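Local coordinates for probable sugar ABC transporter, sugar-binding protein (PDB 2W7Y), which binds the blood group A-trisaccharide and probably delivers such glycans to an ABC transporter in the membrane of Streptococcus pneumoniae, at residues N180-D183 / D184-A188; V396-A399 / I400-L404; E361-E365 / A366-I370; P54-K57 / T58-L62; L326-L329 / K330-S334. All blocks are in the same frame, centred on the assembly; numbering follows the deposited sequence.

All five contacts are local, each within one helix or at its end. Along the chain they run in the order contact 4, contact 1, contact 5, contact 3, contact 2. Contacts 4 and 5 lie on the same side of the chain's centre, their own centres 16 Å apart, and join where Y331 OH meets L62 O at 2.7 Å, a probable hydrogen bond. Centre to centre, contact 3 sits 20 Å from contact 4, and contacts 1 and 2, 23 Å apart, lie across the chain's centre from contact 4, at 39 and 31 Å. This spread is consistent with the two-lobed architecture of solute-binding proteins; contacts 2 and 4 come near the bound sugar.

Contact 1. Residues N180-D183 / D184-A188; sequences NTWD and DFTQA
D184 folds its side chain back over T181. With chi1 at -69°, CG lies beside the backbone N of D184 and turns the carboxylate toward the start of the helix. CB rests 3.4 Å from T181 O, and CG comes close to T181 OG1. At the tip, OD2 accepts the backbone N-H of T181 at 3.2 Å, a donor that stands well above the carboxylate plane, 42° out of it. Weaker bonds reach the same oxygen from N180 N and from the hydroxyl of T181. The return bond, D184 N to T181 OG1, is long at 3.5 Å and weak. T181 is the N-cap of helix 182-193, and the two crossed side chain-to-backbone bonds, T181 N to D184 OD2 and the weak D184 N to T181 OG1, make a capping box. The negative charge also lies at the helix N-terminus, where it would be expected to suit the helix dipole.

One turn round, W182 offers a face to F185. The phenyl edge is directed at the indole, the two rings meeting edge-to-face with planes at 55° and W182 CH2 3.7 Å from F185 CE2. T186 CG2 lies over the indole too, 3.4 Å from W182 NE1. M245 and V246 of helix 237-252 and L210 of helix 207-215 also pack on W182, whereas D183 is at the surface. Water 1 joins D183 to T186, donating a hydrogen bond to D183 OD2 at 2.7 Å and lying 2.6 Å from T186 OG1.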
loop_
_atom_site.group_PDB
_atom_site.type_symbol
_atom_site.label_atom_id
_atom_site.label_comp_id
_atom_site.label_asym_id
_atom_site.label_seq_id
_atom_site.Cartn_x
_atom_site.Cartn_y
_atom_site.Cartn_z
ATOM N N ASN A 180 22.576 6.469 -2.263
ATOM C CA ASN A 180 23.140 5.640 -1.199
ATOM C C ASN A 180 22.796 6.153 0.189
ATOM O O ASN A 180 22.765 5.384 1.148
ATOM C CB ASN A 180 24.654 5.519 -1.365
ATOM C CG ASN A 180 25.035 4.724 -2.598
ATOM O OD1 ASN A 180 24.394 3.724 -2.928
ATOM N ND2 ASN A 180 26.081 5.165 -3.288
ATOM N N THR A 181 22.542 7.457 0.280
ATOM C CA THR A 181 22.151 8.108 1.528
ATOM C C THR A 181 20.924 9.004 1.325
ATOM O O THR A 181 20.538 9.303 0.192
ATOM C CB THR A 181 23.301 8.971 2.122
ATOM O OG1 THR A 181 23.757 9.910 1.140
ATOM C CG2 THR A 181 24.473 8.102 2.584
ATOM N N TRP A 182 20.324 9.429 2.436
ATOM C CA TRP A 182 19.218 10.385 2.429
ATOM C C TRP A 182 19.626 11.715 1.790
ATOM O O TRP A 182 18.849 12.315 1.044
ATOM C CB TRP A 182 18.713 10.620 3.857
ATOM C CG TRP A 182 17.588 11.610 3.943
ATOM C CD1 TRP A 182 17.674 12.915 4.333
ATOM C CD2 TRP A 182 16.211 11.376 3.622
ATOM N NE1 TRP A 182 16.434 13.509 4.280
ATOM C CE2 TRP A 182 15.518 12.588 3.844
ATOM C CE3 TRP A 182 15.494 10.261 3.162
ATOM C CZ2 TRP A 182 14.141 12.716 3.629
ATOM C CZ3 TRP A 182 14.121 10.390 2.949
ATOM C CH2 TRP A 182 13.463 11.611 3.183
ATOM N N ASP A 183 20.844 12.163 2.090
ATOM C CA ASP A 183 21.386 13.406 1.542
ATOM C C ASP A 183 21.502 13.395 0.012
ATOM O O ASP A 183 21.291 14.426 -0.626
ATOM C CB ASP A 183 22.730 13.745 2.200
ATOM C CG ASP A 183 22.579 14.203 3.657
ATOM O OD1 ASP A 183 23.607 14.318 4.354
ATOM O OD2 ASP A 183 21.440 14.456 4.111
ATOM N N ASP A 184 21.813 12.236 -0.569
ATOM C CA ASP A 184 21.815 12.067 -2.030
ATOM C C ASP A 184 20.434 12.328 -2.632
ATOM O O ASP A 184 20.317 12.950 -3.691
ATOM C CB ASP A 184 22.272 10.656 -2.425
ATOM C CG ASP A 184 23.748 10.405 -2.149
ATOM O OD1 ASP A 184 24.557 11.359 -2.162
ATOM O OD2 ASP A 184 24.099 9.226 -1.938
ATOM N N PHE A 185 19.401 11.827 -1.957
ATOM C CA PHE A 185 18.012 12.015 -2.368
ATOM C C PHE A 185 17.594 13.487 -2.309
ATOM O O PHE A 185 16.999 13.999 -3.255
ATOM C CB PHE A 185 17.089 11.145 -1.503
ATOM C CG PHE A 185 15.638 11.559 -1.535
ATOM C CD1 PHE A 185 14.878 11.412 -2.693
ATOM C CD2 PHE A 185 15.028 12.080 -0.396
ATOM C CE1 PHE A 185 13.547 11.786 -2.723
ATOM C CE2 PHE A 185 13.684 12.457 -0.415
ATOM C CZ PHE A 185 12.945 12.311 -1.580
ATOM N N THR A 186 17.913 14.153 -1.199
ATOM C CA THR A 186 17.580 15.563 -1.001
ATOM C C THR A 186 18.355 16.480 -1.944
ATOM O O THR A 186 17.835 17.509 -2.371
ATOM C CB THR A 186 17.828 16.021 0.456
ATOM O OG1 THR A 186 19.221 15.901 0.770
ATOM C CG2 THR A 186 17.001 15.194 1.437
ATOM N N GLN A 187 19.597 16.109 -2.250
ATOM C CA GLN A 187 20.422 16.850 -3.213
ATOM C C GLN A 187 19.909 16.678 -4.645
ATOM O O GLN A 187 19.975 17.606 -5.449
ATOM C CB GLN A 187 21.900 16.453 -3.100
ATOM C CG GLN A 187 22.562 16.962 -1.818
ATOM C CD GLN A 187 23.846 16.237 -1.443
ATOM O OE1 GLN A 187 24.194 16.150 -0.262
ATOM N NE2 GLN A 187 24.560 15.726 -2.439
ATOM N N ALA A 188 19.383 15.490 -4.943
ATOM C CA ALA A 188 18.746 15.211 -6.229
ATOM C C ALA A 188 17.460 16.019 -6.372
ATOM O O ALA A 188 17.178 16.580 -7.433
ATOM C CB ALA A 188 18.463 13.721 -6.371
HETATM O O HOH W 1 19.629 16.315 3.294
#

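Contact 2. Residues V396-A399 / I400-L404; sequences VHTA and IINAL
H397 and I401, one turn apart on helix 394-406, meet in a CH-pi contact, the tight part of a row of i to i+4 pairs along the helix. The terminal methyl CD1 of I401 lies over one face of the imidazole, 3.6 Å from its centroid and 28° off the ring normal. It is displaced toward the rim, so that NE2 is the nearest ring atom at 3.3 Å. The ring gets there because H397 CG stands opposite the backbone N (chi1 175°) and leans along the helix toward the next turn, while the I401 chain extends to meet it obliquely. I208 of helix 207-215 packs against both residues, and the H397 side chain is about 5 Å from the bound N-acetylgalactosamine, which puts this face of the helix near the sugar pocket.

V396 and I400 form a second apolar pair, lying side by side and pointing the same way, with V396 CG1 3.7 Å from I400 CD1. L229 closes on V396 and L425 of helix 414-427 on I400, and I400 is buried.

The T398 and N402 side is much looser. Their side chains run alongside each other, and T398 CG2 comes no nearer than 3.9 Å to N402 OD1, a van der Waals contact at an exposed asparagine. The T398 hydroxyl is engaged one turn back, by G394 O. Beneath these side chains N402 N donates to T398 O at 2.9 Å.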
loop_
_atom_site.group_PDB
_atom_site.type_symbol
_atom_site.label_atom_id
_atom_site.label_comp_id
_atom_site.label_asym_id
_atom_site.label_seq_id
_atom_site.Cartn_x
_atom_site.Cartn_y
_atom_site.Cartn_z
ATOM N N VAL A 396 -2.466 5.277 13.565
ATOM C CA VAL A 396 -1.092 5.786 13.602
ATOM C C VAL A 396 -0.693 6.268 12.205
ATOM O O VAL A 396 -0.129 7.351 12.052
ATOM C CB VAL A 396 -0.105 4.716 14.165
ATOM C CG1 VAL A 396 1.348 5.117 13.952
ATOM C CG2 VAL A 396 -0.373 4.476 15.648
ATOM N N HIS A 397 -1.020 5.456 11.200
ATOM C CA HIS A 397 -0.881 5.800 9.778
ATOM C C HIS A 397 -1.441 7.203 9.461
ATOM O O HIS A 397 -0.701 8.081 9.004
ATOM C CB HIS A 397 -1.565 4.699 8.953
ATOM C CG HIS A 397 -1.627 4.959 7.480
ATOM N ND1 HIS A 397 -0.559 4.741 6.637
ATOM C CD2 HIS A 397 -2.650 5.365 6.691
ATOM C CE1 HIS A 397 -0.912 5.027 5.397
ATOM N NE2 HIS A 397 -2.178 5.404 5.402
ATOM N N THR A 398 -2.730 7.406 9.749
ATOM C CA THR A 398 -3.439 8.668 9.494
ATOM C C THR A 398 -2.858 9.864 10.266
ATOM O O THR A 398 -2.700 10.955 9.707
ATOM C CB THR A 398 -4.960 8.521 9.789
ATOM O OG1 THR A 398 -5.512 7.479 8.974
ATOM C CG2 THR A 398 -5.714 9.823 9.507
ATOM N N ALA A 399 -2.545 9.657 11.544
ATOM C CA ALA A 399 -1.920 10.692 12.382
ATOM C C ALA A 399 -0.558 11.149 11.846
ATOM O O ALA A 399 -0.269 12.345 11.823
ATOM C CB ALA A 399 -1.796 10.210 13.830
ATOM N N ILE A 400 0.265 10.196 11.419
ATOM C CA ILE A 400 1.576 10.500 10.830
ATOM C C ILE A 400 1.446 11.226 9.488
ATOM O O ILE A 400 2.149 12.201 9.253
ATOM C CB ILE A 400 2.493 9.233 10.733
ATOM C CG1 ILE A 400 2.878 8.756 12.137
ATOM C CG2 ILE A 400 3.756 9.510 9.899
ATOM C CD1 ILE A 400 3.593 7.422 12.175
ATOM N N ILE A 401 0.538 10.756 8.629
ATOM C CA ILE A 401 0.221 11.423 7.352
ATOM C C ILE A 401 -0.210 12.879 7.549
ATOM O O ILE A 401 0.283 13.769 6.851
ATOM C CB ILE A 401 -0.860 10.641 6.536
ATOM C CG1 ILE A 401 -0.241 9.419 5.856
ATOM C CG2 ILE A 401 -1.540 11.530 5.476
ATOM C CD1 ILE A 401 -1.271 8.526 5.177
ATOM N N ASN A 402 -1.126 13.110 8.492
ATOM C CA ASN A 402 -1.582 14.466 8.834
ATOM C C ASN A 402 -0.455 15.381 9.325
ATOM O O ASN A 402 -0.374 16.543 8.922
ATOM C CB ASN A 402 -2.703 14.420 9.881
ATOM C CG ASN A 402 -4.019 13.874 9.333
ATOM O OD1 ASN A 402 -4.930 13.565 10.103
ATOM N ND2 ASN A 402 -4.129 13.757 8.012
ATOM N N ALA A 403 0.409 14.852 10.189
ATOM C CA ALA A 403 1.532 15.620 10.734
ATOM C C ALA A 403 2.563 15.983 9.662
ATOM O O ALA A 403 3.093 17.092 9.656
ATOM C CB ALA A 403 2.196 14.860 11.879
ATOM N N LEU A 404 2.836 15.043 8.761
ATOM C CA LEU A 404 3.752 15.282 7.643
ATOM C C LEU A 404 3.179 16.299 6.654
ATOM O O LEU A 404 3.919 17.120 6.114
ATOM C CB LEU A 404 4.115 13.973 6.935
ATOM C CG LEU A 404 4.908 12.935 7.739
ATOM C CD1 LEU A 404 4.977 11.619 6.986
ATOM C CD2 LEU A 404 6.315 13.430 8.106
#

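Contact 3. Residues E361-E365 / A366-I370; sequences EKSSE and ATTKI
The flat group shared by the two segments is the peptide of E365, whose carbonyl oxygen faces the first turn of helix 366-379. K369 N donates to E365 O at 3.1 Å. The aliphatic part of K369 follows the same oxygen, with CG 3.4 Å from E365 O, before the chain bends at chi3 and carries its amino end off. E365 is the N-cap residue, and its carbonyl receives the i to i+4 bond from K369 N.

Beside it, S363 and T368 pack against each other. The S363 hydroxyl lies opposite the backbone N (chi1 -180°), and this brings OG within 3.5 Å of T368 CB. T368 turns its CG2 methyl to S363 CB at 3.8 Å, while its OG1 lies near E365 CB at 3.6 Å. The same S363 OG accepts the backbone N-H of E365 at 3.0 Å in a nearly straight bond, 159° at the hydrogen. A serine oxygen that takes the N-H two residues on makes an ST turn, and here it fixes the bend that leads into the N-cap.

This is the surface link between helix 356-361 and helix 366-379. The two helices are also joined by a weak hydrogen bond between S360 OG and T368 O, while T367 OG1 bonds S288 OG, just beyond helix 284-287.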
loop_
_atom_site.group_PDB
_atom_site.type_symbol
_atom_site.label_atom_id
_atom_site.label_comp_id
_atom_site.label_asym_id
_atom_site.label_seq_id
_atom_site.Cartn_x
_atom_site.Cartn_y
_atom_site.Cartn_z
ATOM N N GLU A 361 8.938 -12.469 -18.542
ATOM C CA GLU A 361 9.767 -13.004 -19.629
ATOM C C GLU A 361 8.964 -13.109 -20.923
ATOM O O GLU A 361 9.307 -12.492 -21.931
ATOM C CB GLU A 361 10.279 -14.423 -19.295
ATOM C CG GLU A 361 11.537 -14.575 -18.421
ATOM C CD GLU A 361 12.021 -16.045 -18.356
ATOM O OE1 GLU A 361 12.044 -16.696 -19.411
ATOM O OE2 GLU A 361 12.370 -16.558 -17.272
ATOM N N LYS A 362 7.887 -13.891 -20.863
ATOM C CA LYS A 362 7.136 -14.332 -22.039
ATOM C C LYS A 362 6.036 -13.364 -22.494
ATOM O O LYS A 362 5.243 -13.695 -23.384
ATOM C CB LYS A 362 6.539 -15.721 -21.776
ATOM C CG LYS A 362 7.565 -16.850 -21.731
ATOM C CD LYS A 362 6.940 -18.199 -21.341
ATOM C CE LYS A 362 5.888 -18.687 -22.348
ATOM N NZ LYS A 362 6.420 -18.856 -23.734
ATOM N N SER A 363 5.992 -12.176 -21.892
ATOM C CA SER A 363 4.984 -11.171 -22.241
ATOM C C SER A 363 5.499 -10.140 -23.242
ATOM O O SER A 363 6.675 -9.767 -23.213
ATOM C CB SER A 363 4.465 -10.464 -20.987
ATOM O OG SER A 363 3.485 -9.493 -21.316
ATOM N N SER A 364 4.606 -9.691 -24.121
ATOM C CA SER A 364 4.900 -8.610 -25.064
ATOM C C SER A 364 4.345 -7.271 -24.561
ATOM O O SER A 364 4.525 -6.232 -25.201
ATOM C CB SER A 364 4.338 -8.936 -26.454
ATOM O OG SER A 364 2.928 -9.077 -26.415
ATOM N N GLU A 365 3.684 -7.310 -23.404
ATOM C CA GLU A 365 3.039 -6.140 -22.824
ATOM C C GLU A 365 4.030 -5.255 -22.075
ATOM O O GLU A 365 4.819 -5.738 -21.257
ATOM C CB GLU A 365 1.904 -6.562 -21.885
ATOM C CG GLU A 365 0.693 -7.174 -22.584
ATOM C CD GLU A 365 -0.125 -6.157 -23.364
ATOM O OE1 GLU A 365 -0.712 -6.545 -24.394
ATOM O OE2 GLU A 365 -0.186 -4.978 -22.950
ATOM N N ALA A 366 3.974 -3.955 -22.360
ATOM C CA ALA A 366 4.839 -2.973 -21.712
ATOM C C ALA A 366 4.541 -2.888 -20.219
ATOM O O ALA A 366 5.455 -2.747 -19.410
ATOM C CB ALA A 366 4.685 -1.607 -22.370
ATOM N N THR A 367 3.259 -2.985 -19.871
ATOM C CA THR A 367 2.801 -2.975 -18.483
ATOM C C THR A 367 3.420 -4.112 -17.666
ATOM O O THR A 367 3.947 -3.887 -16.574
ATOM C CB THR A 367 1.255 -3.030 -18.407
ATOM O OG1 THR A 367 0.715 -1.797 -18.898
ATOM C CG2 THR A 367 0.776 -3.256 -16.971
ATOM N N THR A 368 3.351 -5.322 -18.210
ATOM C CA THR A 368 3.890 -6.520 -17.565
ATOM C C THR A 368 5.423 -6.471 -17.449
ATOM O O THR A 368 5.988 -6.998 -16.493
ATOM C CB THR A 368 3.416 -7.795 -18.312
ATOM O OG1 THR A 368 1.996 -7.726 -18.511
ATOM C CG2 THR A 368 3.748 -9.058 -17.530
ATOM N N LYS A 369 6.077 -5.816 -18.409
ATOM C CA LYS A 369 7.534 -5.631 -18.396
ATOM C C LYS A 369 8.044 -4.795 -17.218
ATOM O O LYS A 369 8.878 -5.271 -16.451
ATOM C CB LYS A 369 8.031 -5.031 -19.719
ATOM C CG LYS A 369 8.215 -6.048 -20.841
ATOM C CD LYS A 369 8.528 -5.363 -22.176
ATOM C CE LYS A 369 9.964 -4.843 -22.236
ATOM N NZ LYS A 369 10.205 -4.070 -23.484
ATOM N N ILE A 370 7.559 -3.558 -17.074
ATOM C CA ILE A 370 8.005 -2.710 -15.957
ATOM C C ILE A 370 7.420 -3.154 -14.622
ATOM O O ILE A 370 7.985 -2.853 -13.580
ATOM C CB ILE A 370 7.819 -1.151 -16.169
ATOM C CG1 ILE A 370 6.401 -0.660 -15.820
ATOM C CG2 ILE A 370 8.343 -0.685 -17.523
ATOM C CD1 ILE A 370 5.318 -1.028 -16.781
#

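Contact 4. Residues P54-K57 / T58-L62; sequences PVAK and TMRDL
The carbonyl oxygen of P54 is gripped twice, by T58 N at 3.2 Å and by water 2, which donates to it at 2.7 Å. That water also lies 3.2 Å from T58 OG1, so it bridges one turn of helix 54-69.

Farther along, K57 and D61 form a salt bridge. K57 NZ donates to both carboxylate oxygens, D61 OD1 at 3.0 Å and D61 OD2 at 3.1 Å, and each receives it through its syn lone pair, a bidentate grip that should steady the carboxylate. A bend at chi2 of K57 (-86°) sends the lysine chain across toward D61, passing obliquely over the turn.

R60 lies back on the main chain. Its guanidinium, brought round by a bend at chi3 (-61°), sets one face over the A56 and K57 backbone, and NH1 comes 3.5 Å from A56 CB. NH1 donates to the carbonyls of Y46 and H48, so the arginine ties the helix to the preceding loop. On another side, selenomethionine M59 lies loosely beside V55, and the M59 side chain also touches I341 of helix 335-343.

These are i to i+4 pairs along the N-terminal part of helix 54-69, at the edge of the glycan site: the M59 side chain is about 6 Å from the bound galactose and the A56 side chain about 7 Å from the fucose.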
loop_
_atom_site.group_PDB
_atom_site.type_symbol
_atom_site.label_atom_id
_atom_site.label_comp_id
_atom_site.label_asym_id
_atom_site.label_seq_id
_atom_site.Cartn_x
_atom_site.Cartn_y
_atom_site.Cartn_z
ATOM N N PRO A 54 -9.423 0.719 -16.216
ATOM C CA PRO A 54 -9.801 -0.601 -16.744
ATOM C C PRO A 54 -9.641 -1.748 -15.745
ATOM O O PRO A 54 -10.333 -2.763 -15.862
ATOM C CB PRO A 54 -8.838 -0.799 -17.921
ATOM C CG PRO A 54 -8.458 0.561 -18.333
ATOM C CD PRO A 54 -8.416 1.373 -17.073
ATOM N N VAL A 55 -8.736 -1.579 -14.780
ATOM C CA VAL A 55 -8.463 -2.579 -13.743
ATOM C C VAL A 55 -9.707 -2.874 -12.903
ATOM O O VAL A 55 -9.967 -4.029 -12.552
ATOM C CB VAL A 55 -7.277 -2.149 -12.833
ATOM C CG1 VAL A 55 -7.184 -3.024 -11.586
ATOM C CG2 VAL A 55 -5.960 -2.180 -13.609
ATOM N N ALA A 56 -10.474 -1.829 -12.604
ATOM C CA ALA A 56 -11.694 -1.956 -11.806
ATOM C C ALA A 56 -12.707 -2.901 -12.459
ATOM O O ALA A 56 -13.298 -3.747 -11.782
ATOM C CB ALA A 56 -12.313 -0.590 -11.566
ATOM N N LYS A 57 -12.883 -2.755 -13.772
ATOM C CA LYS A 57 -13.788 -3.584 -14.561
ATOM C C LYS A 57 -13.340 -5.048 -14.560
ATOM O O LYS A 57 -14.168 -5.955 -14.427
ATOM C CB LYS A 57 -13.865 -3.051 -15.996
ATOM C CG LYS A 57 -15.219 -3.213 -16.669
ATOM C CD LYS A 57 -15.376 -4.567 -17.324
ATOM C CE LYS A 57 -16.812 -4.814 -17.733
ATOM N NZ LYS A 57 -16.951 -6.127 -18.408
ATOM N N THR A 58 -12.033 -5.267 -14.713
ATOM C CA THR A 58 -11.440 -6.599 -14.626
ATOM C C THR A 58 -11.768 -7.247 -13.278
ATOM O O THR A 58 -12.190 -8.405 -13.233
ATOM C CB THR A 58 -9.910 -6.551 -14.823
ATOM O OG1 THR A 58 -9.605 -5.938 -16.083
ATOM C CG2 THR A 58 -9.309 -7.951 -14.787
HETATM N N MSE A 59 -11.589 -6.490 -12.196
HETATM C CA MSE A 59 -11.886 -6.966 -10.845
HETATM C C MSE A 59 -13.362 -7.307 -10.669
HETATM O O MSE A 59 -13.690 -8.359 -10.126
HETATM C CB MSE A 59 -11.473 -5.930 -9.797
HETATM C CG MSE A 59 -9.988 -5.676 -9.702
HETATM SE SE MSE A 59 -8.960 -7.226 -9.131
HETATM C CE MSE A 59 -7.388 -6.257 -8.599
ATOM N N ARG A 60 -14.239 -6.409 -11.128
ATOM C CA ARG A 60 -15.692 -6.621 -11.082
ATOM C C ARG A 60 -16.126 -7.840 -11.899
ATOM O O ARG A 60 -17.086 -8.524 -11.533
ATOM C CB ARG A 60 -16.458 -5.373 -11.547
ATOM C CG ARG A 60 -16.356 -4.176 -10.606
ATOM C CD ARG A 60 -17.411 -3.103 -10.899
ATOM N NE ARG A 60 -17.309 -2.536 -12.244
ATOM C CZ ARG A 60 -16.551 -1.494 -12.577
ATOM N NH1 ARG A 60 -15.804 -0.882 -11.668
ATOM N NH2 ARG A 60 -16.540 -1.063 -13.831
ATOM N N ASP A 61 -15.423 -8.102 -13.000
ATOM C CA ASP A 61 -15.658 -9.308 -13.804
ATOM C C ASP A 61 -15.295 -10.570 -13.027
ATOM O O ASP A 61 -16.006 -11.570 -13.098
ATOM C CB ASP A 61 -14.889 -9.256 -15.130
ATOM C CG ASP A 61 -15.513 -8.300 -16.138
ATOM O OD1 ASP A 61 -16.690 -7.922 -15.965
ATOM O OD2 ASP A 61 -14.820 -7.929 -17.110
ATOM N N LEU A 62 -14.189 -10.504 -12.289
ATOM C CA LEU A 62 -13.758 -11.575 -11.388
ATOM C C LEU A 62 -14.795 -11.890 -10.309
ATOM O O LEU A 62 -15.018 -13.053 -9.986
ATOM C CB LEU A 62 -12.421 -11.204 -10.724
ATOM C CG LEU A 62 -11.083 -11.816 -11.170
ATOM C CD1 LEU A 62 -10.979 -12.025 -12.673
ATOM C CD2 LEU A 62 -9.917 -10.967 -10.656
HETATM O O HOH W 2 -10.952 -3.970 -18.170
#

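Contact 5. Residues L326-L329 / K330-S334; sequences LEFL and KYMTS
F328 sends its ring along the helix, CG opposite the backbone N (chi1 179°), while M332 turns its CG back beside its own N (chi1 -72°); the two side chains therefore run together, pointing the same way. M332 CG lies over one face of the phenyl ring, 3.8 Å from the centroid and 23° off the normal, a CH-pi contact shifted toward the rim at CZ. Bends at chi2 and chi3 keep the selenium of this selenomethionine beside the ring, 3.9 Å from F328 CE1, in an oblique Met-aromatic contact. Y331 CD2 adds a looser touch to F328 CD1 at 4.2 Å.

Past M332, the chain turns back on Y331 O, which accepts both S334 N at 3.1 Å and S334 OG at 2.6 Å, tying the N-cap of helix 335-343 to the last turn of helix 319-332. T333 CB is pressed 3.1 Å from L329 O, and the buried T333 OG1 has no hydrogen-bonding partner in the model.

F328 meets F42 and F77, from the neighbouring parallel strands 39-44 and 76-81, and F66 of helix 54-69. Y331 also packs on F66, so this end of helix 319-332 packs against both that sheet and helix 54-69.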
loop_
_atom_site.group_PDB
_atom_site.type_symbol
_atom_site.label_atom_id
_atom_site.label_comp_id
_atom_site.label_asym_id
_atom_site.label_seq_id
_atom_site.Cartn_x
_atom_site.Cartn_y
_atom_site.Cartn_z
ATOM N N LEU A 326 -15.494 -17.868 2.757
ATOM C CA LEU A 326 -14.192 -18.538 2.752
ATOM C C LEU A 326 -13.898 -19.143 1.382
ATOM O O LEU A 326 -12.742 -19.169 0.947
ATOM C CB LEU A 326 -14.111 -19.603 3.854
ATOM C CG LEU A 326 -14.003 -19.101 5.302
ATOM C CD1 LEU A 326 -14.314 -20.218 6.290
ATOM C CD2 LEU A 326 -12.636 -18.485 5.597
ATOM N N GLU A 327 -14.949 -19.618 0.709
ATOM C CA GLU A 327 -14.855 -20.046 -0.692
ATOM C C GLU A 327 -14.415 -18.889 -1.602
ATOM O O GLU A 327 -13.687 -19.105 -2.569
ATOM C CB GLU A 327 -16.182 -20.647 -1.178
ATOM C CG GLU A 327 -16.513 -22.034 -0.592
ATOM C CD GLU A 327 -17.950 -22.493 -0.867
ATOM O OE1 GLU A 327 -18.456 -22.253 -1.982
ATOM O OE2 GLU A 327 -18.580 -23.111 0.027
ATOM N N PHE A 328 -14.847 -17.668 -1.277
ATOM C CA PHE A 328 -14.468 -16.474 -2.036
ATOM C C PHE A 328 -12.998 -16.095 -1.828
ATOM O O PHE A 328 -12.323 -15.676 -2.768
ATOM C CB PHE A 328 -15.396 -15.294 -1.705
ATOM C CG PHE A 328 -15.047 -14.018 -2.429
ATOM C CD1 PHE A 328 -15.174 -13.926 -3.814
ATOM C CD2 PHE A 328 -14.592 -12.906 -1.722
ATOM C CE1 PHE A 328 -14.852 -12.749 -4.487
ATOM C CE2 PHE A 328 -14.273 -11.722 -2.388
ATOM C CZ PHE A 328 -14.408 -11.644 -3.772
ATOM N N LEU A 329 -12.523 -16.235 -0.593
ATOM C CA LEU A 329 -11.105 -16.105 -0.269
ATOM C C LEU A 329 -10.270 -17.114 -1.064
ATOM O O LEU A 329 -9.247 -16.756 -1.640
ATOM C CB LEU A 329 -10.883 -16.291 1.241
ATOM C CG LEU A 329 -9.454 -16.520 1.751
ATOM C CD1 LEU A 329 -8.581 -15.298 1.518
ATOM C CD2 LEU A 329 -9.449 -16.910 3.221
ATOM N N LYS A 330 -10.725 -18.367 -1.079
ATOM C CA LYS A 330 -10.121 -19.452 -1.855
ATOM C C LYS A 330 -10.063 -19.114 -3.349
ATOM O O LYS A 330 -9.051 -19.354 -4.015
ATOM C CB LYS A 330 -10.933 -20.736 -1.626
ATOM C CG LYS A 330 -10.612 -21.918 -2.535
ATOM C CD LYS A 330 -9.686 -22.909 -1.855
ATOM C CE LYS A 330 -9.881 -24.310 -2.406
ATOM N NZ LYS A 330 -11.107 -24.958 -1.856
ATOM N N TYR A 331 -11.158 -18.554 -3.859
ATOM C CA TYR A 331 -11.290 -18.189 -5.268
ATOM C C TYR A 331 -10.330 -17.060 -5.679
ATOM O O TYR A 331 -9.592 -17.192 -6.660
ATOM C CB TYR A 331 -12.746 -17.816 -5.559
ATOM C CG TYR A 331 -13.003 -17.168 -6.901
ATOM C CD1 TYR A 331 -13.171 -17.940 -8.052
ATOM C CD2 TYR A 331 -13.105 -15.779 -7.016
ATOM C CE1 TYR A 331 -13.421 -17.343 -9.290
ATOM C CE2 TYR A 331 -13.349 -15.174 -8.241
ATOM C CZ TYR A 331 -13.511 -15.959 -9.373
ATOM O OH TYR A 331 -13.757 -15.362 -10.588
HETATM N N MSE A 332 -10.341 -15.964 -4.918
HETATM C CA MSE A 332 -9.520 -14.785 -5.219
HETATM C C MSE A 332 -8.029 -15.069 -5.098
HETATM O O MSE A 332 -7.194 -14.301 -5.569
HETATM C CB MSE A 332 -9.895 -13.622 -4.296
HETATM C CG MSE A 332 -11.243 -12.983 -4.600
HETATM SE SE MSE A 332 -11.460 -12.382 -6.455
HETATM C CE MSE A 332 -10.080 -11.001 -6.515
ATOM N N THR A 333 -7.721 -16.198 -4.479
ATOM C CA THR A 333 -6.368 -16.568 -4.105
ATOM C C THR A 333 -5.907 -17.814 -4.898
ATOM O O THR A 333 -4.785 -18.303 -4.736
ATOM C CB THR A 333 -6.299 -16.660 -2.546
ATOM O OG1 THR A 333 -5.766 -15.432 -2.025
ATOM C CG2 THR A 333 -5.485 -17.806 -2.047
ATOM N N SER A 334 -6.774 -18.278 -5.799
ATOM C CA SER A 334 -6.494 -19.439 -6.646
ATOM C C SER A 334 -5.511 -19.135 -7.782
ATOM O O SER A 334 -5.338 -17.979 -8.177
ATOM C CB SER A 334 -7.796 -20.018 -7.215
ATOM O OG SER A 334 -8.437 -19.095 -8.075
#